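Local atomic coordinates of 1-acyl-sn-glycerol-3-phosphate acyltransferase (Thermotoga maritima, PDB entry 5KYM), a protein that catalyses transfer of a fatty acyl chain to the sn-2 hydroxyl of 1-acyl-sn-glycerol-3-phosphate (lysophosphatidic acid), yielding phosphatidic acid at the membrane. Residues 12-17 against 200-205; 18-23 against 57-62; 139-144 against 149-154. All coordinates share one frame; numbering follows the deposited sequence.

Contacts 1 and 2 both use the long helix 2-34, and their centres lie about 8 Å apart. Contact 1 joins that helix to the loop before strand 207-211, whereas contact 2 pairs it with the end of helix 38-59. The two contacts touch, and together they join the helices that carry lipid-binding residues to the alpha-beta domain, in keeping with a two-helix motif that positions the active site at the bilayer. Contact 3, internal to the acyltransferase domain, lies across the chain's centre, about 29 and 27 Å from contacts 1 and 2 between centres, and joins helix 137-147 to edge strand 151-153. Along the sequence, contact 2 and then contact 3 fall inside the loop closed by contact 1.

Contact 1: residues 12-17 against 200-205; sequences YFYFIA and WTFTPG
An aromatic cluster of Phe13, Tyr14 and Phe202 joins the first helix of the N-terminal two-helix motif to the loop that precedes strand 207-211 of the alpha-beta domain. Phe202 supplies the middle ring, reaching the helix with its CE2 and CZ corner. Phe13 meets it with CG anti to the backbone N (chi1 -178°), which carries the ring out toward the loop. Phe202 CZ comes within 3.4 Å of Phe13 CD2, and the two ring planes are inclined by 54°, neither stacked nor edge-to-face. On the other side of the Phe13 ring lies Ala17 CB, one turn further along the same helix, where a methyl can lie against the ring face. A second oblique pair is formed by Tyr14, whose face receives Phe202 CE2, 3.7 Å from Tyr14 CZ. Leu60 packs on both Phe13 and Phe202, and the Thr10 hydroxyl bonds Phe202 N. With an alanine in place of Phe13, Phe202 CZ and CE2 would lose the ring they rest on, and the Phe202 ring would probably be freer to turn. Phenylalanine fits the two apolar buried sites, while a tyrosine serves at the exposed margin, where its hydroxyl can reach the loop backbone. There Tyr14 OH donates to Trp200 O over 3.0 Å; the acceptor lies at the ring edge, in the plane of the tyrosine, the hydroxyl 29° off the Trp200 carbonyl plane.

Contact 2: residues 18-23 against 57-62; sequences TVYIVF and FTWLFS. With HGX (1-heptadecanoyl-2-tridecanoyl-3-glycerol-phosphonyl choline), chain D.
Tyr20 sends its ring across toward Trp59 because CG lies opposite the residue's own nitrogen (chi1 -173°), while Trp59 turns CG away from its carbonyl carbon (chi1 -52°) and thrusts the benzo end of the indole back at helix 2-34. The result is an edge-to-face, or T-shaped, pair: Trp59 presents its edge to one face of the tyrosine, with planes at 65° and ring centroids 5.1 Å apart. Trp59 CH2 reaches 3.6 Å from Tyr20 CG, offset toward the rim of the phenol ring, and CZ2 sits beside it over Tyr20 CD2. Large flat rings suit this place because the backbones are far apart, with Tyr20 CA 11.1 Å from Trp59 CA. The pair bridges helices 2-34 and 38-59 of the two-helix motif, just before the second helix stops in a Schellman motif, where Phe61 takes a positive phi, Ser62 N bonds to Phe57 O and Phe61 N to Thr58 O. On the lipid side, one acyl chain of a bound phospholipid runs past both rings. Its C14 lies at the edge of the tyrosine, 3.8 Å from Tyr20 CD2, and its ester carbonyl oxygen O11 lies near the plane of the indole, 3.6 Å from Trp59 NE1. C18, further down the chain, lies 3.8 Å from Val19 CG1. Tyr20 also touches a nonane, and its hydroxyl makes a weak hydrogen bond to Arg55, whose NE binds the lipid.

Contact 3: residues 139-144 against 149-154; sequences REAIEK and VTFIVF
Lys144 and Val149 are joined through their backbones: Val149 N donates to Lys144 O over 3.1 Å, an almost straight bond (N-H...O 173°) that arrives from above the carbonyl plane. Beside it, the branch CG2 of Val149 rests 3.9 Å from Lys144 CB, so the first methylene of the lysine acts as an apolar surface. The same Lys144 CB meets the edge of the Phe151 ring, 3.8 Å from Phe151 CE1. Next to CE1, at the tip of the ring, Phe151 CZ approaches Ala141 obliquely, 3.8 Å from Ala141 CA and 4.0 Å from Ala141 CB. Alanine suits the site because its short side chain lets the phenylalanine ring come close to the helix backbone. These contacts fasten the last turns of helix 137-147 to the start of strand 151-153, a tight alpha-to-beta connection in the acyltransferase domain whose strand lies at one edge of the mixed sheet. Backbone bonds of Phe151 and Val153 to Val80 hold this strand parallel to strand 79-82 and so set where the phenylalanine ring projects. The lysine chain runs on extended past the ring, Lys144 CD still 4.1 Å from Phe151 CZ, and its end then leads away. The ammonium reaches the carbonyl oxygens of Gly123 and Asn122, with a salt bridge from Lys144 NZ to Glu140 OE1 at 3.5 Å, one helical turn back. Beyond the strand, the Phe154 ring stacks on His84, the histidine of the HX4D acyltransferase signature, and touches Asp89, the aspartate of that signature.

Contact 1: residues 12-17 against 200-205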
# COMPACT_ATOMS: atom_id res chain seq x y z
N TYR A 12 2.78 15.64 -16.37
CA TYR A 12 1.56 16.03 -15.68
C TYR A 12 1.45 15.29 -14.34
O TYR A 12 1.17 15.93 -13.29
CB TYR A 12 0.37 15.74 -16.61
CG TYR A 12 -1.01 16.00 -16.10
CD1 TYR A 12 -1.54 17.28 -16.06
CD2 TYR A 12 -1.84 14.94 -15.77
CE1 TYR A 12 -2.85 17.50 -15.62
CE2 TYR A 12 -3.16 15.11 -15.34
CZ TYR A 12 -3.69 16.40 -15.26
OH TYR A 12 -4.99 16.53 -14.80
N PHE A 13 1.72 13.98 -14.31
CA PHE A 13 1.64 13.31 -13.03
C PHE A 13 2.65 13.84 -12.01
O PHE A 13 2.27 14.13 -10.89
CB PHE A 13 1.76 11.79 -13.14
CG PHE A 13 1.63 11.09 -11.82
CD1 PHE A 13 0.38 10.86 -11.28
CD2 PHE A 13 2.74 10.72 -11.11
CE1 PHE A 13 0.24 10.26 -10.03
CE2 PHE A 13 2.61 10.11 -9.88
CZ PHE A 13 1.36 9.91 -9.32
N TYR A 14 3.94 13.93 -12.38
CA TYR A 14 4.95 14.30 -11.40
C TYR A 14 4.74 15.72 -10.94
O TYR A 14 4.90 16.01 -9.75
CB TYR A 14 6.38 14.05 -11.90
CG TYR A 14 6.76 12.58 -11.95
CD1 TYR A 14 6.65 11.78 -10.81
CD2 TYR A 14 7.20 11.99 -13.11
CE1 TYR A 14 6.99 10.44 -10.82
CE2 TYR A 14 7.56 10.67 -13.16
CZ TYR A 14 7.46 9.87 -12.01
OH TYR A 14 7.77 8.49 -12.07
N PHE A 15 4.34 16.60 -11.84
CA PHE A 15 4.15 17.97 -11.47
C PHE A 15 3.04 18.08 -10.40
O PHE A 15 3.27 18.52 -9.28
CB PHE A 15 3.81 18.80 -12.68
CG PHE A 15 3.55 20.24 -12.35
CD1 PHE A 15 4.59 21.08 -11.99
CD2 PHE A 15 2.25 20.74 -12.36
CE1 PHE A 15 4.35 22.38 -11.66
CE2 PHE A 15 2.00 22.07 -12.03
CZ PHE A 15 3.07 22.88 -11.68
N ILE A 16 1.85 17.63 -10.76
CA ILE A 16 0.73 17.66 -9.87
C ILE A 16 1.00 16.90 -8.58
O ILE A 16 0.76 17.40 -7.51
CB ILE A 16 -0.53 17.06 -10.54
CG1 ILE A 16 -1.02 18.02 -11.60
CG2 ILE A 16 -1.66 16.82 -9.52
CD1 ILE A 16 -1.89 17.35 -12.63
N ALA A 17 1.49 15.68 -8.70
CA ALA A 17 1.83 14.88 -7.53
C ALA A 17 2.81 15.56 -6.58
O ALA A 17 2.69 15.40 -5.37
CB ALA A 17 2.42 13.56 -7.97
N TRP A 200 10.15 4.60 -15.58
CA TRP A 200 9.94 5.88 -14.91
C TRP A 200 8.75 6.64 -15.48
O TRP A 200 8.37 7.66 -14.88
CB TRP A 200 11.13 6.83 -15.09
CG TRP A 200 12.46 6.47 -14.47
CD1 TRP A 200 12.72 5.49 -13.57
CD2 TRP A 200 13.70 7.17 -14.67
NE1 TRP A 200 14.05 5.49 -13.24
CE2 TRP A 200 14.67 6.52 -13.89
CE3 TRP A 200 14.09 8.28 -15.45
CZ2 TRP A 200 16.01 6.94 -13.85
CZ3 TRP A 200 15.43 8.69 -15.42
CH2 TRP A 200 16.36 8.02 -14.63
N THR A 201 8.25 6.20 -16.65
CA THR A 201 7.03 6.72 -17.28
C THR A 201 5.78 5.90 -17.01
O THR A 201 5.82 4.70 -16.79
CB THR A 201 7.12 6.80 -18.85
OG1 THR A 201 7.12 5.49 -19.47
CG2 THR A 201 8.30 7.59 -19.24
N PHE A 202 4.63 6.58 -17.13
CA PHE A 202 3.33 5.97 -16.93
C PHE A 202 2.68 5.63 -18.25
O PHE A 202 3.07 6.16 -19.27
CB PHE A 202 2.46 6.95 -16.18
CG PHE A 202 2.92 7.21 -14.77
CD1 PHE A 202 2.50 6.39 -13.73
CD2 PHE A 202 3.79 8.26 -14.48
CE1 PHE A 202 2.92 6.63 -12.45
CE2 PHE A 202 4.24 8.46 -13.18
CZ PHE A 202 3.78 7.67 -12.17
N THR A 203 1.72 4.71 -18.24
CA THR A 203 0.79 4.47 -19.35
C THR A 203 -0.55 4.16 -18.73
O THR A 203 -0.62 3.27 -17.91
CB THR A 203 1.15 3.22 -20.20
OG1 THR A 203 1.04 2.05 -19.42
CG2 THR A 203 2.60 3.20 -20.69
N PRO A 204 -1.63 4.85 -19.12
CA PRO A 204 -2.92 4.54 -18.46
C PRO A 204 -3.41 3.12 -18.66
O PRO A 204 -2.95 2.43 -19.57
CB PRO A 204 -3.89 5.50 -19.13
CG PRO A 204 -3.05 6.62 -19.54
CD PRO A 204 -1.75 5.98 -20.03
N GLY A 205 -4.38 2.72 -17.82
CA GLY A 205 -5.00 1.37 -17.83
C GLY A 205 -5.88 1.14 -16.64
O GLY A 205 -5.91 1.94 -15.74

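Contact 2: residues 18-23 against 57-62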
# COMPACT_ATOMS: atom_id res chain seq x y z
N THR A 18 3.76 16.32 -7.11
CA THR A 18 4.75 16.96 -6.27
C THR A 18 4.20 18.20 -5.60
O THR A 18 4.30 18.37 -4.40
CB THR A 18 5.97 17.34 -7.09
OG1 THR A 18 6.46 16.18 -7.75
CG2 THR A 18 7.05 17.85 -6.14
N VAL A 19 3.59 19.05 -6.39
CA VAL A 19 2.90 20.19 -5.81
C VAL A 19 1.84 19.75 -4.80
O VAL A 19 1.65 20.40 -3.79
CB VAL A 19 2.25 21.08 -6.88
CG1 VAL A 19 1.44 22.17 -6.22
CG2 VAL A 19 3.31 21.73 -7.75
N TYR A 20 1.15 18.65 -5.07
CA TYR A 20 0.07 18.23 -4.20
C TYR A 20 0.67 17.72 -2.88
O TYR A 20 0.28 18.22 -1.77
CB TYR A 20 -0.81 17.22 -4.89
CG TYR A 20 -2.08 16.81 -4.14
CD1 TYR A 20 -2.02 15.87 -3.14
CD2 TYR A 20 -3.32 17.29 -4.49
CE1 TYR A 20 -3.16 15.46 -2.47
CE2 TYR A 20 -4.47 16.87 -3.83
CZ TYR A 20 -4.40 15.96 -2.80
OH TYR A 20 -5.49 15.48 -2.03
N ILE A 21 1.65 16.80 -2.96
CA ILE A 21 2.23 16.23 -1.73
C ILE A 21 2.95 17.30 -0.91
O ILE A 21 2.80 17.32 0.28
CB ILE A 21 3.15 15.04 -1.97
CG1 ILE A 21 2.36 13.87 -2.53
CG2 ILE A 21 3.70 14.52 -0.65
CD1 ILE A 21 3.25 12.72 -3.03
N VAL A 22 3.68 18.21 -1.52
CA VAL A 22 4.53 19.14 -0.78
C VAL A 22 3.71 20.33 -0.27
O VAL A 22 3.63 20.54 0.93
CB VAL A 22 5.77 19.53 -1.63
CG1 VAL A 22 6.42 20.80 -1.16
CG2 VAL A 22 6.78 18.36 -1.67
N PHE A 23 3.09 21.08 -1.15
CA PHE A 23 2.42 22.32 -0.75
C PHE A 23 1.04 22.08 -0.15
O PHE A 23 0.75 22.55 0.93
CB PHE A 23 2.36 23.35 -1.89
CG PHE A 23 3.73 23.73 -2.41
CD1 PHE A 23 4.36 22.97 -3.38
CD2 PHE A 23 4.37 24.85 -1.93
CE1 PHE A 23 5.63 23.27 -3.84
CE2 PHE A 23 5.64 25.18 -2.39
CZ PHE A 23 6.27 24.39 -3.34
N PHE A 57 -4.73 8.05 -8.94
CA PHE A 57 -5.08 7.28 -10.10
C PHE A 57 -5.86 8.14 -11.08
O PHE A 57 -5.75 7.91 -12.29
CB PHE A 57 -5.76 5.97 -9.73
CG PHE A 57 -4.84 5.03 -9.08
CD1 PHE A 57 -4.52 5.20 -7.76
CD2 PHE A 57 -4.19 4.06 -9.79
CE1 PHE A 57 -3.58 4.42 -7.15
CE2 PHE A 57 -3.21 3.27 -9.19
CZ PHE A 57 -2.90 3.46 -7.86
N THR A 58 -6.57 9.17 -10.61
CA THR A 58 -7.27 10.06 -11.55
C THR A 58 -6.27 10.89 -12.32
O THR A 58 -6.41 11.03 -13.52
CB THR A 58 -8.33 10.96 -10.94
OG1 THR A 58 -7.72 12.11 -10.41
CG2 THR A 58 -9.12 10.28 -9.90
N TRP A 59 -5.23 11.37 -11.68
CA TRP A 59 -4.18 12.04 -12.43
C TRP A 59 -3.57 11.19 -13.57
O TRP A 59 -2.97 11.72 -14.51
CB TRP A 59 -3.10 12.52 -11.49
CG TRP A 59 -3.60 13.29 -10.41
CD1 TRP A 59 -4.70 14.05 -10.39
CD2 TRP A 59 -2.99 13.44 -9.14
NE1 TRP A 59 -4.86 14.65 -9.16
CE2 TRP A 59 -3.80 14.31 -8.39
CE3 TRP A 59 -1.84 12.91 -8.56
CZ2 TRP A 59 -3.48 14.67 -7.08
CZ3 TRP A 59 -1.52 13.27 -7.26
CH2 TRP A 59 -2.33 14.12 -6.53
N LEU A 60 -3.66 9.87 -13.45
CA LEU A 60 -3.22 8.92 -14.50
C LEU A 60 -4.34 8.46 -15.44
O LEU A 60 -4.10 7.64 -16.35
CB LEU A 60 -2.51 7.70 -13.86
CG LEU A 60 -1.27 8.12 -13.06
CD1 LEU A 60 -0.76 7.02 -12.18
CD2 LEU A 60 -0.16 8.55 -13.98
N PHE A 61 -5.54 9.01 -15.29
CA PHE A 61 -6.68 8.57 -16.12
C PHE A 61 -6.78 7.03 -16.13
O PHE A 61 -6.93 6.42 -17.19
CB PHE A 61 -6.56 9.13 -17.57
CG PHE A 61 -6.34 10.63 -17.60
CD1 PHE A 61 -7.41 11.49 -17.49
CD2 PHE A 61 -5.06 11.17 -17.65
CE1 PHE A 61 -7.22 12.84 -17.41
CE2 PHE A 61 -4.84 12.52 -17.59
CZ PHE A 61 -5.93 13.36 -17.44
N SER A 62 -6.67 6.44 -14.93
CA SER A 62 -6.66 5.00 -14.72
C SER A 62 -7.74 4.63 -13.75
O SER A 62 -7.75 5.21 -12.66
CB SER A 62 -5.29 4.60 -14.18
OG SER A 62 -4.28 4.69 -15.20
O11 HGX D . -7.79 16.48 -8.12
C11 HGX D . -7.45 17.52 -7.53
C12 HGX D . -5.99 17.90 -7.38
C13 HGX D . -5.73 19.40 -7.42
C14 HGX D . -4.23 19.71 -7.31
C15 HGX D . -3.83 20.97 -8.09
C16 HGX D . -2.33 21.30 -8.14
C17 HGX D . -1.99 22.17 -9.36
C18 HGX D . -0.65 22.90 -9.30
O3 HGX D . -8.44 18.42 -6.96
C3 HGX D . -9.61 18.00 -6.24
C2 HGX D . -10.91 18.61 -6.81
C1 HGX D . -12.02 17.57 -7.14
O3P HGX D . -11.59 16.22 -7.45
O2 HGX D . -10.61 19.46 -7.95
C31 HGX D . -10.51 20.91 -7.67
O31 HGX D . -11.57 21.51 -7.63
C32 HGX D . -9.19 21.65 -7.39
C33 HGX D . -8.52 22.33 -8.59
C34 HGX D . -7.36 23.26 -8.18
C35 HGX D . -6.40 23.57 -9.35
C36 HGX D . -5.87 25.01 -9.42
C37 HGX D . -4.80 25.29 -10.50
C38 HGX D . -4.57 26.81 -10.75
C39 HGX D . -3.28 27.21 -11.53
C40 HGX D . -3.16 28.71 -11.88
O1 HGX D . -13.78 15.03 -6.97
P1 HGX D . -12.28 14.85 -6.88
O4 HGX D . -11.70 14.56 -5.52
O5 HGX D . -11.80 13.64 -7.86
C4 HGX D . -12.66 12.70 -8.54
C5 HGX D . -13.05 11.54 -7.62

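Contact 3: residues 139-144 against 149-154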
# COMPACT_ATOMS: atom_id res chain seq x y z
N ARG A 139 11.29 -5.25 15.05
CA ARG A 139 10.90 -4.91 16.43
C ARG A 139 9.94 -3.72 16.51
O ARG A 139 8.98 -3.80 17.30
CB ARG A 139 12.15 -4.65 17.30
CG ARG A 139 11.93 -4.55 18.81
CD ARG A 139 13.23 -4.38 19.59
NE ARG A 139 14.26 -5.37 19.21
CZ ARG A 139 14.27 -6.67 19.58
NH1 ARG A 139 13.32 -7.18 20.36
NH2 ARG A 139 15.26 -7.46 19.16
N GLU A 140 10.16 -2.66 15.71
CA GLU A 140 9.24 -1.47 15.74
C GLU A 140 7.87 -1.80 15.17
O GLU A 140 6.83 -1.39 15.73
CB GLU A 140 9.71 -0.27 14.92
CG GLU A 140 11.11 0.24 15.09
CD GLU A 140 11.48 1.11 13.90
OE1 GLU A 140 10.68 2.05 13.63
OE2 GLU A 140 12.52 0.85 13.23
N ALA A 141 7.87 -2.51 14.04
CA ALA A 141 6.66 -3.02 13.42
C ALA A 141 5.86 -3.81 14.45
O ALA A 141 4.71 -3.49 14.71
CB ALA A 141 7.01 -3.88 12.23
N ILE A 142 6.50 -4.81 15.08
CA ILE A 142 5.86 -5.61 16.13
C ILE A 142 5.31 -4.70 17.24
O ILE A 142 4.17 -4.86 17.72
CB ILE A 142 6.81 -6.64 16.76
CG1 ILE A 142 7.17 -7.73 15.76
CG2 ILE A 142 6.13 -7.30 17.95
CD1 ILE A 142 7.71 -9.03 16.35
N GLU A 143 6.14 -3.74 17.64
CA GLU A 143 5.82 -2.82 18.73
C GLU A 143 4.66 -1.90 18.35
O GLU A 143 3.63 -1.88 19.04
CB GLU A 143 7.08 -2.08 19.21
CG GLU A 143 8.14 -2.92 19.98
CD GLU A 143 7.60 -4.06 20.89
OE1 GLU A 143 6.84 -3.65 21.81
OE2 GLU A 143 7.94 -5.31 20.68
N LYS A 144 4.80 -1.20 17.22
CA LYS A 144 3.69 -0.46 16.61
C LYS A 144 2.40 -1.26 16.45
O LYS A 144 1.32 -0.75 16.77
CB LYS A 144 4.08 0.10 15.24
CG LYS A 144 4.96 1.30 15.38
CD LYS A 144 5.72 1.72 14.12
CE LYS A 144 6.49 2.99 14.47
NZ LYS A 144 7.44 3.42 13.41
N VAL A 149 -1.25 0.16 15.36
CA VAL A 149 -1.05 0.65 13.99
C VAL A 149 -1.36 -0.43 12.94
O VAL A 149 -0.91 -1.59 13.08
CB VAL A 149 0.41 1.11 13.76
CG1 VAL A 149 0.58 1.63 12.34
CG2 VAL A 149 0.85 2.16 14.78
N THR A 150 -2.10 -0.05 11.89
CA THR A 150 -2.28 -0.94 10.73
C THR A 150 -1.00 -0.96 9.91
O THR A 150 -0.42 0.07 9.68
CB THR A 150 -3.48 -0.51 9.87
OG1 THR A 150 -4.70 -0.91 10.49
CG2 THR A 150 -3.52 -1.19 8.51
N PHE A 151 -0.58 -2.12 9.44
CA PHE A 151 0.56 -2.22 8.56
C PHE A 151 0.17 -2.71 7.19
O PHE A 151 -0.89 -3.31 7.01
CB PHE A 151 1.64 -3.15 9.13
CG PHE A 151 2.72 -2.42 9.80
CD1 PHE A 151 2.48 -1.82 11.07
CD2 PHE A 151 3.96 -2.21 9.17
CE1 PHE A 151 3.45 -1.04 11.68
CE2 PHE A 151 4.95 -1.45 9.81
CZ PHE A 151 4.68 -0.87 11.05
N ILE A 152 1.06 -2.45 6.22
CA ILE A 152 0.90 -2.87 4.83
C ILE A 152 2.21 -3.45 4.47
O ILE A 152 3.22 -2.77 4.56
CB ILE A 152 0.59 -1.68 3.89
CG1 ILE A 152 -0.67 -0.93 4.36
CG2 ILE A 152 0.43 -2.13 2.44
CD1 ILE A 152 -0.95 0.36 3.64
N VAL A 153 2.19 -4.69 4.06
CA VAL A 153 3.39 -5.53 4.01
C VAL A 153 3.43 -6.26 2.64
O VAL A 153 2.39 -6.72 2.17
CB VAL A 153 3.33 -6.46 5.26
CG1 VAL A 153 4.05 -7.78 5.08
CG2 VAL A 153 3.86 -5.71 6.47
N PHE A 154 4.59 -6.29 1.97
CA PHE A 154 4.75 -6.92 0.67
C PHE A 154 5.66 -8.11 0.81
O PHE A 154 6.82 -8.01 0.53
CB PHE A 154 5.29 -5.91 -0.35
CG PHE A 154 4.34 -4.80 -0.66
CD1 PHE A 154 3.17 -5.03 -1.33
CD2 PHE A 154 4.67 -3.54 -0.40
CE1 PHE A 154 2.29 -4.00 -1.61
CE2 PHE A 154 3.81 -2.46 -0.70
CZ PHE A 154 2.61 -2.69 -1.30